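Side-chain contacts in nitroreductase (Desulfitobacterium hafniense, PDB 3PXV), which binds FMN and, like other members of the nitroreductase family, probably acts as a flavin-dependent oxidoreductase: residues E27-I32 with A93-V98; N55-Q60 with S151-F156; A68-M73 with T137-A142; N80-M83 with R88-Y91. All coordinates share one frame; numbering follows the deposited sequence.

Contact 1. Residues E27-I32 with A93-V98; sequences ELLQAI and APCMIV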
loop_
_atom_site.group_PDB
_atom_site.type_symbol
_atom_site.label_atom_id
_atom_site.label_comp_id
_atom_site.label_asym_id
_atom_site.label_seq_id
_atom_site.Cartn_x
_atom_site.Cartn_y
_atom_site.Cartn_z
ATOM N N GLU B 27 6.249 -9.424 -21.739
ATOM C CA GLU B 27 4.965 -10.059 -21.428
ATOM C C GLU B 27 4.708 -9.935 -19.918
ATOM O O GLU B 27 3.653 -9.477 -19.489
ATOM C CB GLU B 27 5.001 -11.542 -21.852
ATOM C CG GLU B 27 3.646 -12.268 -21.932
ATOM C CD GLU B 27 3.788 -13.758 -22.284
ATOM O OE1 GLU B 27 4.688 -14.426 -21.728
ATOM O OE2 GLU B 27 2.999 -14.263 -23.111
ATOM N N LEU B 28 5.700 -10.320 -19.114
ATOM C CA LEU B 28 5.579 -10.256 -17.653
ATOM C C LEU B 28 5.607 -8.818 -17.102
ATOM O O LEU B 28 4.854 -8.496 -16.204
ATOM C CB LEU B 28 6.669 -11.101 -16.979
ATOM C CG LEU B 28 6.657 -12.607 -17.271
ATOM C CD1 LEU B 28 7.921 -13.250 -16.776
ATOM C CD2 LEU B 28 5.432 -13.296 -16.684
ATOM N N LEU B 29 6.493 -7.972 -17.617
ATOM C CA LEU B 29 6.565 -6.596 -17.182
ATOM C C LEU B 29 5.226 -5.900 -17.411
ATOM O O LEU B 29 4.787 -5.120 -16.572
ATOM C CB LEU B 29 7.671 -5.823 -17.906
ATOM C CG LEU B 29 9.117 -6.175 -17.574
ATOM C CD1 LEU B 29 10.078 -5.352 -18.455
ATOM C CD2 LEU B 29 9.417 -5.984 -16.080
ATOM N N GLN B 30 4.587 -6.187 -18.538
ATOM C CA GLN B 30 3.291 -5.605 -18.877
ATOM C C GLN B 30 2.195 -6.080 -17.924
ATOM O O GLN B 30 1.393 -5.269 -17.481
ATOM C CB GLN B 30 2.918 -5.924 -20.338
ATOM C CG GLN B 30 1.621 -5.314 -20.822
ATOM C CD GLN B 30 1.568 -3.788 -20.681
ATOM O OE1 GLN B 30 2.599 -3.099 -20.710
ATOM N NE2 GLN B 30 0.347 -3.255 -20.545
ATOM N N ALA B 31 2.173 -7.379 -17.613
ATOM C CA ALA B 31 1.177 -7.943 -16.689
ATOM C C ALA B 31 1.287 -7.274 -15.335
ATOM O O ALA B 31 0.270 -6.967 -14.709
ATOM C CB ALA B 31 1.359 -9.447 -16.534
ATOM N N ILE B 32 2.529 -7.036 -14.903
ATOM C CA ILE B 32 2.807 -6.387 -13.633
ATOM C C ILE B 32 2.387 -4.906 -13.634
ATOM O O ILE B 32 1.808 -4.414 -12.650
ATOM C CB ILE B 32 4.299 -6.485 -13.299
ATOM C CG1 ILE B 32 4.682 -7.951 -13.030
ATOM C CG2 ILE B 32 4.646 -5.569 -12.107
ATOM C CD1 ILE B 32 6.216 -8.198 -12.987
ATOM N N ALA B 93 19.732 -5.616 -9.880
ATOM C CA ALA B 93 18.449 -5.749 -10.563
ATOM C C ALA B 93 18.567 -5.116 -11.919
ATOM O O ALA B 93 19.103 -4.018 -12.027
ATOM C CB ALA B 93 17.326 -5.083 -9.782
ATOM N N PRO B 94 18.049 -5.791 -12.954
ATOM C CA PRO B 94 18.132 -5.283 -14.309
ATOM C C PRO B 94 16.985 -4.356 -14.707
ATOM O O PRO B 94 16.995 -3.828 -15.810
ATOM C CB PRO B 94 18.119 -6.567 -15.135
ATOM C CG PRO B 94 17.200 -7.464 -14.343
ATOM C CD PRO B 94 17.477 -7.146 -12.915
ATOM N N CYS B 95 15.991 -4.188 -13.841
ATOM C CA CYS B 95 14.882 -3.269 -14.114
ATOM C C CYS B 95 14.117 -2.957 -12.851
ATOM O O CYS B 95 14.240 -3.645 -11.850
ATOM C CB CYS B 95 13.903 -3.840 -15.142
ATOM S SG CYS B 95 12.904 -5.140 -14.493
HETATM N N MSE B 96 13.312 -1.913 -12.911
HETATM C CA MSE B 96 12.531 -1.502 -11.761
HETATM C C MSE B 96 11.358 -0.675 -12.219
HETATM O O MSE B 96 11.348 -0.134 -13.308
HETATM C CB MSE B 96 13.382 -0.660 -10.773
HETATM C CG MSE B 96 13.870 0.687 -11.308
HETATM SE SE MSE B 96 14.869 1.661 -9.988
HETATM C CE MSE B 96 15.438 3.151 -11.101
ATOM N N ILE B 97 10.358 -0.604 -11.368
ATOM C CA ILE B 97 9.234 0.252 -11.626
ATOM C C ILE B 97 9.364 1.376 -10.638
ATOM O O ILE B 97 9.457 1.132 -9.430
ATOM C CB ILE B 97 7.926 -0.468 -11.448
ATOM C CG1 ILE B 97 7.755 -1.452 -12.611
ATOM C CG2 ILE B 97 6.797 0.546 -11.390
ATOM C CD1 ILE B 97 6.502 -2.313 -12.538
ATOM N N VAL B 98 9.438 2.595 -11.163
ATOM C CA VAL B 98 9.517 3.815 -10.360
ATOM C C VAL B 98 8.130 4.415 -10.291
ATOM O O VAL B 98 7.485 4.550 -11.320
ATOM C CB VAL B 98 10.507 4.824 -10.986
ATOM C CG1 VAL B 98 10.546 6.125 -10.179
ATOM C CG2 VAL B 98 11.924 4.163 -11.071
#
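Ile97 reaches across to Ile32 as helix 26-36 packs on strand 95-101, an example of a helix lying on one face of the central antiparallel sheet in the FMN-dependent nitroreductase fold. The side chain of Ile97 can be followed outward to see how the gap is closed. Its CB starts 6.1 Å from Ile32 CG2. CG1 is the branch that crosses: it is set beside the backbone N (chi1 -72°) and the chain runs on extended, bringing CD1 to 3.8 Å from Ile32 CG2. On the helix, Ile32 offers its shorter branch, CG2, and the two isoleucines meet at a slant, methyl against methyl. Around them Ile120 of helix 106-126 packs on both, and Val50 and Val52 of the neighbouring strand lie against Ile97, so the pair lies among other apolar side chains. One turn back along the helix, Leu29 makes the second touch. Its CB is not aimed at the strand, but the branched end comes nearer. Leu168 of strand 161-169 backs both Leu29 and Cys95, and the CB of the cysteine points toward the helix, carrying the sulfur to that side. No hydrogen bond joins helix to strand here; the meeting is apolar, and at this end it comes down to Leu29 CD2 resting 3.9 Å from Cys95 SG.

Contact 2. Residues N55-Q60 with S151-F156; sequences NKELMQ and SKRLGF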
loop_
_atom_site.group_PDB
_atom_site.type_symbol
_atom_site.label_atom_id
_atom_site.label_comp_id
_atom_site.label_asym_id
_atom_site.label_seq_id
_atom_site.Cartn_x
_atom_site.Cartn_y
_atom_site.Cartn_z
ATOM N N ASN B 55 16.467 0.626 -18.703
ATOM C CA ASN B 55 17.705 1.190 -19.184
ATOM C C ASN B 55 18.803 1.040 -18.135
ATOM O O ASN B 55 18.714 1.635 -17.056
ATOM C CB ASN B 55 17.460 2.649 -19.536
ATOM C CG ASN B 55 18.624 3.283 -20.272
ATOM O OD1 ASN B 55 19.589 3.746 -19.659
ATOM N ND2 ASN B 55 18.507 3.367 -21.594
ATOM N N LYS B 56 19.833 0.257 -18.459
ATOM C CA LYS B 56 20.918 -0.034 -17.514
ATOM C C LYS B 56 21.711 1.216 -17.124
ATOM O O LYS B 56 21.999 1.452 -15.946
ATOM C CB LYS B 56 21.857 -1.087 -18.096
ATOM C CG LYS B 56 22.847 -1.678 -17.083
ATOM C CD LYS B 56 23.801 -2.731 -17.727
ATOM C CE LYS B 56 24.586 -3.515 -16.650
ATOM N NZ LYS B 56 25.587 -4.494 -17.200
ATOM N N GLU B 57 22.040 2.022 -18.119
ATOM C CA GLU B 57 22.823 3.221 -17.885
ATOM C C GLU B 57 22.149 4.120 -16.849
ATOM O O GLU B 57 22.783 4.510 -15.867
ATOM C CB GLU B 57 23.064 3.979 -19.204
ATOM C CG GLU B 57 23.842 5.288 -19.065
ATOM C CD GLU B 57 25.227 5.090 -18.465
ATOM O OE1 GLU B 57 25.759 3.958 -18.546
ATOM O OE2 GLU B 57 25.785 6.063 -17.911
ATOM N N LEU B 58 20.860 4.410 -17.050
ATOM C CA LEU B 58 20.115 5.301 -16.149
ATOM C C LEU B 58 20.067 4.690 -14.753
ATOM O O LEU B 58 20.220 5.384 -13.765
ATOM C CB LEU B 58 18.697 5.570 -16.695
ATOM C CG LEU B 58 17.715 6.430 -15.884
ATOM C CD1 LEU B 58 18.292 7.797 -15.538
ATOM C CD2 LEU B 58 16.415 6.600 -16.631
HETATM N N MSE B 59 19.855 3.381 -14.679
HETATM C CA MSE B 59 19.803 2.700 -13.393
HETATM C C MSE B 59 21.133 2.838 -12.646
HETATM O O MSE B 59 21.138 3.209 -11.478
HETATM C CB MSE B 59 19.407 1.232 -13.567
HETATM C CG MSE B 59 17.927 1.032 -13.948
HETATM SE SE MSE B 59 17.376 -0.771 -13.611
HETATM C CE MSE B 59 17.644 -0.743 -11.719
ATOM N N GLN B 60 22.252 2.554 -13.327
ATOM C CA GLN B 60 23.594 2.701 -12.730
ATOM C C GLN B 60 23.868 4.136 -12.281
ATOM O O GLN B 60 24.493 4.358 -11.246
ATOM C CB GLN B 60 24.717 2.261 -13.700
ATOM C CG GLN B 60 24.802 0.748 -14.012
ATOM C CD GLN B 60 25.987 0.392 -14.957
ATOM O OE1 GLN B 60 26.330 1.152 -15.859
ATOM N NE2 GLN B 60 26.598 -0.771 -14.737
ATOM N N SER B 151 14.346 13.261 -13.466
ATOM C CA SER B 151 12.902 13.353 -13.654
ATOM C C SER B 151 12.537 13.321 -15.122
ATOM O O SER B 151 11.625 12.601 -15.518
ATOM C CB SER B 151 12.312 14.573 -12.950
ATOM O OG SER B 151 12.395 14.416 -11.532
ATOM N N LYS B 152 13.263 14.070 -15.939
ATOM C CA LYS B 152 12.985 14.102 -17.366
ATOM C C LYS B 152 13.389 12.796 -18.023
ATOM O O LYS B 152 12.695 12.287 -18.885
ATOM C CB LYS B 152 13.696 15.279 -18.042
ATOM C CG LYS B 152 13.149 16.629 -17.634
ATOM C CD LYS B 152 13.865 17.780 -18.355
ATOM C CE LYS B 152 15.338 17.889 -17.948
ATOM N NZ LYS B 152 15.962 19.166 -18.427
ATOM N N ARG B 153 14.516 12.243 -17.630
ATOM C CA ARG B 153 14.942 10.987 -18.233
ATOM C C ARG B 153 13.937 9.876 -17.916
ATOM O O ARG B 153 13.704 8.993 -18.739
ATOM C CB ARG B 153 16.352 10.623 -17.787
ATOM C CG ARG B 153 17.376 11.624 -18.274
ATOM C CD ARG B 153 18.738 11.346 -17.700
ATOM N NE ARG B 153 19.320 10.116 -18.211
ATOM C CZ ARG B 153 20.527 9.669 -17.874
ATOM N NH1 ARG B 153 21.280 10.340 -16.998
ATOM N NH2 ARG B 153 20.975 8.548 -18.405
ATOM N N LEU B 154 13.320 9.948 -16.743
ATOM C CA LEU B 154 12.315 8.937 -16.351
ATOM C C LEU B 154 10.957 9.254 -16.937
ATOM O O LEU B 154 10.146 8.369 -17.107
ATOM C CB LEU B 154 12.215 8.844 -14.835
ATOM C CG LEU B 154 13.401 8.132 -14.186
ATOM C CD1 LEU B 154 13.516 8.459 -12.705
ATOM C CD2 LEU B 154 13.296 6.626 -14.420
ATOM N N GLY B 155 10.729 10.530 -17.245
ATOM C CA GLY B 155 9.475 10.992 -17.793
ATOM C C GLY B 155 8.438 11.328 -16.736
ATOM O O GLY B 155 7.253 11.222 -16.986
ATOM N N PHE B 156 8.876 11.742 -15.556
ATOM C CA PHE B 156 7.963 12.154 -14.493
ATOM C C PHE B 156 7.064 13.288 -14.978
ATOM O O PHE B 156 7.512 14.133 -15.747
ATOM C CB PHE B 156 8.770 12.745 -13.325
ATOM C CG PHE B 156 9.320 11.751 -12.355
ATOM C CD1 PHE B 156 9.530 10.416 -12.695
ATOM C CD2 PHE B 156 9.735 12.192 -11.108
ATOM C CE1 PHE B 156 10.066 9.527 -11.776
ATOM C CE2 PHE B 156 10.289 11.322 -10.194
ATOM C CZ PHE B 156 10.464 9.984 -10.526
#
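Arg153 NH1 is gripped by two carboxylates, forming salt bridges with Glu61 OE1 and Glu149 OE2, and the guanidinium held in this way presents one flat face to Leu58. The methyl CD1 of Leu58 sits over the centre of that face, 3.6 Å above its plane, with Arg153 NE and CZ as its nearest atoms. Leu58 gets there with CG anti to the backbone N (chi1 177°), while the arginine chain bends at chi3, and the two side chains run past each other in opposite directions. The other methyl, CD2, meets Leu154 CD2 at 3.8 Å. One leucine thus divides its branches between a cationic plane and a greasy neighbour. At the edge of the guanidinium, the Glu57 methylene CG lies near its plane, but Glu57 OE2 stays 5.4 Å from Arg153 NH2, close enough for a weak attraction at most. The start of helix 56-72 and the end of helix 147-154 are each capped within their own segment: Asn55 OD1 accepts from Leu58 N at 3.0 Å, and Gly155, with positive phi, closes a Schellman motif. With Glu57 and Glu61 close together, the arginine probably offsets their mutual repulsion, while the leucine shields one of its faces.

Contact 3. Residues A68-M73 with T137-A142; sequences AYLAGM and TGLAFA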
loop_
_atom_site.group_PDB
_atom_site.type_symbol
_atom_site.label_atom_id
_atom_site.label_comp_id
_atom_site.label_asym_id
_atom_site.label_seq_id
_atom_site.Cartn_x
_atom_site.Cartn_y
_atom_site.Cartn_z
ATOM N N ALA B 68 26.491 8.236 -3.495
ATOM C CA ALA B 68 27.333 9.422 -3.257
ATOM C C ALA B 68 26.681 10.414 -2.298
ATOM O O ALA B 68 27.376 11.067 -1.513
ATOM C CB ALA B 68 27.706 10.099 -4.566
ATOM N N TYR B 69 25.351 10.495 -2.331
ATOM C CA TYR B 69 24.649 11.356 -1.422
ATOM C C TYR B 69 24.873 10.818 -0.034
ATOM O O TYR B 69 25.214 11.569 0.867
ATOM C CB TYR B 69 23.145 11.412 -1.726
ATOM C CG TYR B 69 22.400 12.437 -0.898
ATOM C CD1 TYR B 69 22.573 13.793 -1.143
ATOM C CD2 TYR B 69 21.548 12.064 0.132
ATOM C CE1 TYR B 69 21.912 14.768 -0.393
ATOM C CE2 TYR B 69 20.871 13.032 0.892
ATOM C CZ TYR B 69 21.052 14.387 0.612
ATOM O OH TYR B 69 20.401 15.379 1.328
ATOM N N LEU B 70 24.680 9.514 0.133
ATOM C CA LEU B 70 24.879 8.865 1.427
ATOM C C LEU B 70 26.323 9.027 1.874
ATOM O O LEU B 70 26.583 9.394 3.030
ATOM C CB LEU B 70 24.535 7.378 1.368
ATOM C CG LEU B 70 23.079 6.970 1.219
ATOM C CD1 LEU B 70 22.961 5.434 0.993
ATOM C CD2 LEU B 70 22.311 7.421 2.442
ATOM N N ALA B 71 27.262 8.766 0.964
ATOM C CA ALA B 71 28.679 8.912 1.294
ATOM C C ALA B 71 29.096 10.360 1.572
ATOM O O ALA B 71 30.208 10.580 2.040
ATOM C CB ALA B 71 29.556 8.318 0.192
ATOM N N GLY B 72 28.231 11.329 1.259
ATOM C CA GLY B 72 28.509 12.757 1.496
ATOM C C GLY B 72 28.049 13.339 2.831
ATOM O O GLY B 72 28.463 14.416 3.210
HETATM N N MSE B 73 27.187 12.641 3.554
HETATM C CA MSE B 73 26.695 13.128 4.843
HETATM C C MSE B 73 27.798 13.116 5.879
HETATM O O MSE B 73 28.763 12.388 5.720
HETATM C CB MSE B 73 25.570 12.221 5.340
HETATM C CG MSE B 73 24.362 12.212 4.453
HETATM SE SE MSE B 73 23.212 10.800 4.930
HETATM C CE MSE B 73 21.712 11.351 3.870
ATOM N N THR B 137 16.091 4.305 -4.150
ATOM C CA THR B 137 16.124 4.895 -5.492
ATOM C C THR B 137 15.922 6.400 -5.328
ATOM O O THR B 137 16.415 7.183 -6.138
ATOM C CB THR B 137 14.975 4.378 -6.395
ATOM O OG1 THR B 137 14.938 2.955 -6.362
ATOM C CG2 THR B 137 15.136 4.878 -7.834
ATOM N N GLY B 138 15.173 6.784 -4.284
ATOM C CA GLY B 138 14.896 8.179 -3.976
ATOM C C GLY B 138 16.107 9.065 -3.729
ATOM O O GLY B 138 16.021 10.280 -3.833
ATOM N N LEU B 139 17.228 8.449 -3.381
ATOM C CA LEU B 139 18.460 9.174 -3.108
ATOM C C LEU B 139 19.049 9.818 -4.378
ATOM O O LEU B 139 19.828 10.758 -4.298
ATOM C CB LEU B 139 19.483 8.250 -2.439
ATOM C CG LEU B 139 19.169 7.755 -1.034
ATOM C CD1 LEU B 139 20.199 6.687 -0.562
ATOM C CD2 LEU B 139 19.121 8.925 -0.067
ATOM N N ALA B 140 18.635 9.343 -5.552
ATOM C CA ALA B 140 19.091 9.919 -6.814
ATOM C C ALA B 140 18.622 11.374 -6.980
ATOM O O ALA B 140 19.231 12.136 -7.715
ATOM C CB ALA B 140 18.605 9.076 -7.966
ATOM N N PHE B 141 17.560 11.749 -6.281
ATOM C CA PHE B 141 16.964 13.075 -6.391
ATOM C C PHE B 141 17.259 13.966 -5.207
ATOM O O PHE B 141 17.001 15.159 -5.253
ATOM C CB PHE B 141 15.442 12.933 -6.418
ATOM C CG PHE B 141 14.926 12.046 -7.517
ATOM C CD1 PHE B 141 14.858 10.689 -7.350
ATOM C CD2 PHE B 141 14.485 12.589 -8.712
ATOM C CE1 PHE B 141 14.389 9.887 -8.341
ATOM C CE2 PHE B 141 14.022 11.783 -9.702
ATOM C CZ PHE B 141 13.979 10.427 -9.513
ATOM N N ALA B 142 17.814 13.372 -4.162
ATOM C CA ALA B 142 17.950 14.020 -2.862
ATOM C C ALA B 142 18.755 15.292 -2.784
ATOM O O ALA B 142 18.408 16.166 -2.015
ATOM C CB ALA B 142 18.432 13.005 -1.808
#
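Leu139 CD1 pushes into the side chain of Leu70, where the loop between strand 130-133 and helix 147-154 packs on the last turn of helix 56-72 in this nitroreductase-fold domain. The contact shows how one short interface can be tight at its inner end and relaxed at its outer end. Inside, the methyl CD1 of Leu139 lies 3.4 Å from Leu70 CG and equally near Leu70 CD1, closer than carbon atoms usually approach, while Leu70 CD2 stands back at 3.7 Å from the same methyl. The two side chains cross at about a right angle. A single methyl of one leucine meets the branch point of the other. Leu70 is buried, with Tyr79 and Ile82 of helix 77-84 packed against it. Leu139 also lies next to Tyr136, a residue that binds FMN, and this places the tight end near the flavin pocket.

Outward, on a partly exposed side, the contacts return to ordinary van der Waals distances. The second methyl of Leu139, CD2, is 4.0 Å from Tyr69 CD2, approaching the ring obliquely. Tyr69 is only partly buried; with CG anti to the backbone N (chi1 -173°), its ring swings along the loop as far as Ala142. There the contact becomes a CH-pi interaction: the alanine methyl stands over one face, displaced somewhat from the ring centre. Ala142 CB lies 3.7 Å from the Tyr69 ring centroid, 14° off the ring normal, with Tyr69 CE2 its nearest atom.

Contact 4. Residues N80-M83 with R88-Y91; sequences NRIM and RLFY. With FMN (flavin mononucleotide), chain F.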
loop_
_atom_site.group_PDB
_atom_site.type_symbol
_atom_site.label_atom_id
_atom_site.label_comp_id
_atom_site.label_asym_id
_atom_site.label_seq_id
_atom_site.Cartn_x
_atom_site.Cartn_y
_atom_site.Cartn_z
ATOM N N ASN B 80 28.072 3.149 5.310
ATOM C CA ASN B 80 28.966 2.072 5.690
ATOM C C ASN B 80 28.218 0.741 5.866
ATOM O O ASN B 80 28.748 -0.299 5.495
ATOM C CB ASN B 80 29.761 2.450 6.942
ATOM C CG ASN B 80 30.809 3.548 6.679
ATOM O OD1 ASN B 80 31.273 3.736 5.553
ATOM N ND2 ASN B 80 31.188 4.257 7.724
ATOM N N ARG B 81 26.999 0.766 6.408
ATOM C CA ARG B 81 26.211 -0.467 6.539
ATOM C C ARG B 81 25.980 -1.039 5.129
ATOM O O ARG B 81 26.122 -2.234 4.927
ATOM C CB ARG B 81 24.888 -0.238 7.291
ATOM N N ILE B 82 25.678 -0.168 4.162
ATOM C CA ILE B 82 25.490 -0.548 2.748
ATOM C C ILE B 82 26.758 -1.113 2.061
ATOM O O ILE B 82 26.669 -2.102 1.334
ATOM C CB ILE B 82 24.982 0.655 1.924
ATOM C CG1 ILE B 82 23.577 1.038 2.397
ATOM C CG2 ILE B 82 24.974 0.322 0.442
ATOM C CD1 ILE B 82 23.195 2.450 2.121
HETATM N N MSE B 83 27.925 -0.501 2.269
HETATM C CA MSE B 83 29.152 -1.029 1.650
HETATM C C MSE B 83 29.547 -2.400 2.217
HETATM O O MSE B 83 30.213 -3.181 1.538
HETATM C CB MSE B 83 30.335 -0.048 1.775
HETATM C CG MSE B 83 30.160 1.263 1.013
HETATM SE SE MSE B 83 29.748 1.142 -0.902
HETATM C CE MSE B 83 31.516 0.903 -1.657
ATOM N N ARG B 88 25.688 -2.334 -3.098
ATOM C CA ARG B 88 24.716 -2.131 -4.138
ATOM C C ARG B 88 23.461 -1.650 -3.488
ATOM O O ARG B 88 23.119 -2.052 -2.369
ATOM C CB ARG B 88 24.460 -3.408 -4.935
ATOM C CG ARG B 88 25.650 -3.854 -5.862
ATOM C CD ARG B 88 25.385 -5.245 -6.486
ATOM N NE ARG B 88 25.058 -6.248 -5.453
ATOM C CZ ARG B 88 24.590 -7.481 -5.687
ATOM N NH1 ARG B 88 24.376 -7.914 -6.933
ATOM N NH2 ARG B 88 24.325 -8.290 -4.658
ATOM N N LEU B 89 22.793 -0.758 -4.200
ATOM C CA LEU B 89 21.566 -0.156 -3.749
ATOM C C LEU B 89 20.435 -0.920 -4.485
ATOM O O LEU B 89 19.403 -1.207 -3.901
ATOM C CB LEU B 89 21.649 1.331 -4.095
ATOM C CG LEU B 89 21.187 2.458 -3.183
ATOM C CD1 LEU B 89 21.665 2.302 -1.755
ATOM C CD2 LEU B 89 21.659 3.797 -3.782
ATOM N N PHE B 90 20.675 -1.317 -5.741
ATOM C CA PHE B 90 19.696 -2.061 -6.512
ATOM C C PHE B 90 19.957 -3.560 -6.628
ATOM O O PHE B 90 19.260 -4.256 -7.366
ATOM C CB PHE B 90 19.502 -1.437 -7.891
ATOM C CG PHE B 90 19.107 0.015 -7.849
ATOM C CD1 PHE B 90 18.349 0.532 -6.795
ATOM C CD2 PHE B 90 19.425 0.849 -8.903
ATOM C CE1 PHE B 90 17.977 1.878 -6.773
ATOM C CE2 PHE B 90 19.050 2.180 -8.901
ATOM C CZ PHE B 90 18.331 2.702 -7.839
ATOM N N TYR B 91 20.927 -4.053 -5.871
ATOM C CA TYR B 91 21.273 -5.466 -5.802
ATOM C C TYR B 91 21.400 -6.186 -7.159
ATOM O O TYR B 91 21.090 -7.371 -7.291
ATOM C CB TYR B 91 20.265 -6.174 -4.896
ATOM C CG TYR B 91 20.066 -5.476 -3.556
ATOM C CD1 TYR B 91 21.042 -5.534 -2.549
ATOM C CD2 TYR B 91 18.892 -4.766 -3.292
ATOM C CE1 TYR B 91 20.842 -4.894 -1.325
ATOM C CE2 TYR B 91 18.699 -4.109 -2.070
ATOM C CZ TYR B 91 19.672 -4.181 -1.096
ATOM O OH TYR B 91 19.455 -3.534 0.097
HETATM N N1 FMN F . 14.943 -2.913 1.548
HETATM C C2 FMN F . 16.173 -2.537 1.043
HETATM O O2 FMN F . 17.125 -3.313 0.999
HETATM N N3 FMN F . 16.344 -1.264 0.575
HETATM C C4 FMN F . 15.325 -0.344 0.601
HETATM O O4 FMN F . 15.554 0.778 0.172
HETATM C C4A FMN F . 14.082 -0.724 1.110
HETATM N N5 FMN F . 13.033 0.150 1.152
HETATM C C5A FMN F . 11.763 -0.306 1.406
HETATM C C6 FMN F . 10.675 0.543 1.188
HETATM C C7 FMN F . 9.377 0.114 1.429
HETATM C C7M FMN F . 8.256 1.048 1.177
HETATM C C8 FMN F . 9.167 -1.172 1.902
HETATM C C8M FMN F . 7.803 -1.690 2.180
HETATM C C9 FMN F . 10.251 -2.029 2.120
HETATM C C9A FMN F . 11.568 -1.596 1.871
HETATM N N10 FMN F . 12.669 -2.409 2.082
HETATM C C10 FMN F . 13.897 -2.022 1.584
HETATM C "C1'" FMN F . 12.437 -3.880 2.272
HETATM C "C2'" FMN F . 12.176 -4.169 3.740
HETATM O "O2'" FMN F . 13.417 -4.172 4.417
HETATM C "C3'" FMN F . 11.445 -5.502 3.869
HETATM O "O3'" FMN F . 10.187 -5.453 3.230
HETATM C "C4'" FMN F . 11.226 -5.841 5.334
HETATM O "O4'" FMN F . 12.492 -5.997 5.898
HETATM C "C5'" FMN F . 10.402 -7.113 5.528
HETATM O "O5'" FMN F . 11.032 -8.201 4.877
HETATM P P FMN F . 10.314 -8.969 3.663
HETATM O O1P FMN F . 11.317 -9.923 3.102
HETATM O O2P FMN F . 9.862 -8.011 2.544
HETATM O O3P FMN F . 9.172 -9.691 4.296
HETATM O O HOH W 1 23.935 -2.870 0.152
#
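Ile82 and Arg88 bring the backbones closest, their CA atoms 7.1 Å apart, as the chain leaves helix 77-84 and folds back in an irregular run from 88 to 91. A water lies between the two main chains, within hydrogen-bonding distance of Ile82 O at 3.1 Å and of Arg88 O at 2.8 Å, though both bonds need not be made at once. Direct contact is lighter. Ile82 CG2 approaches that same Arg88 carbonyl oxygen at 4.1 Å, while CD1, at the end of the longer branch, meets Leu89 CD1 at 4.2 Å with the two chains slanting across each other. Leu89 CB does not aim at the helix; chi1 is -139°, off the staggered values, and the end of the side chain comes nearer than CB suggests. Leu67 and Leu70 of helix 56-72 cover Ile82 as well, and Glu63 OE2 of that helix accepts from the backbone N atoms of both Leu89 and Phe90.

The loop delivers Tyr91 to the FMN pocket of the nitroreductase fold. Tyr91 has positive phi and psi (47° and 35°), a left-handed conformation. Its OH donates a hydrogen bond to FMN O2, modelled short at 2.5 Å; the oxygen lies at the ring edge near its plane, so the tyrosine addresses the pyrimidine end of the isoalloxazine. Arg13, Ser15, Arg17, Lys175 and His178 are also hydrogen-bonded to FMN. The Arg88 guanidinium folds back over its own loop, with Tyr91 C 3.4 Å from its plane.

In the fold
Helix 56-72 ties much of the set together: contact 2 uses its first turn and contact 3 its last, their centres about 16 Å apart. Contacts 3 and 4 are closer, about 12 Å between centres, and meet where Leu70 packs on Ile82. Contact 1 joins contact 2 through selenomethionine Met59, whose SE sits 3.6 Å from Cys95 CA, and Met59 also reaches Phe90 of contact 4. Phe141 of contact 3 packs on Phe156 and Leu154 of contact 2. Three of the four can be placed by their distance from a bound FMN: contact 4 touches it through Tyr91, the side chain of Leu139 in contact 3 is about 8 Å away, and that of Ile97 in contact 1 about 13 Å. Contact 2 lies away from the flavin-binding residues.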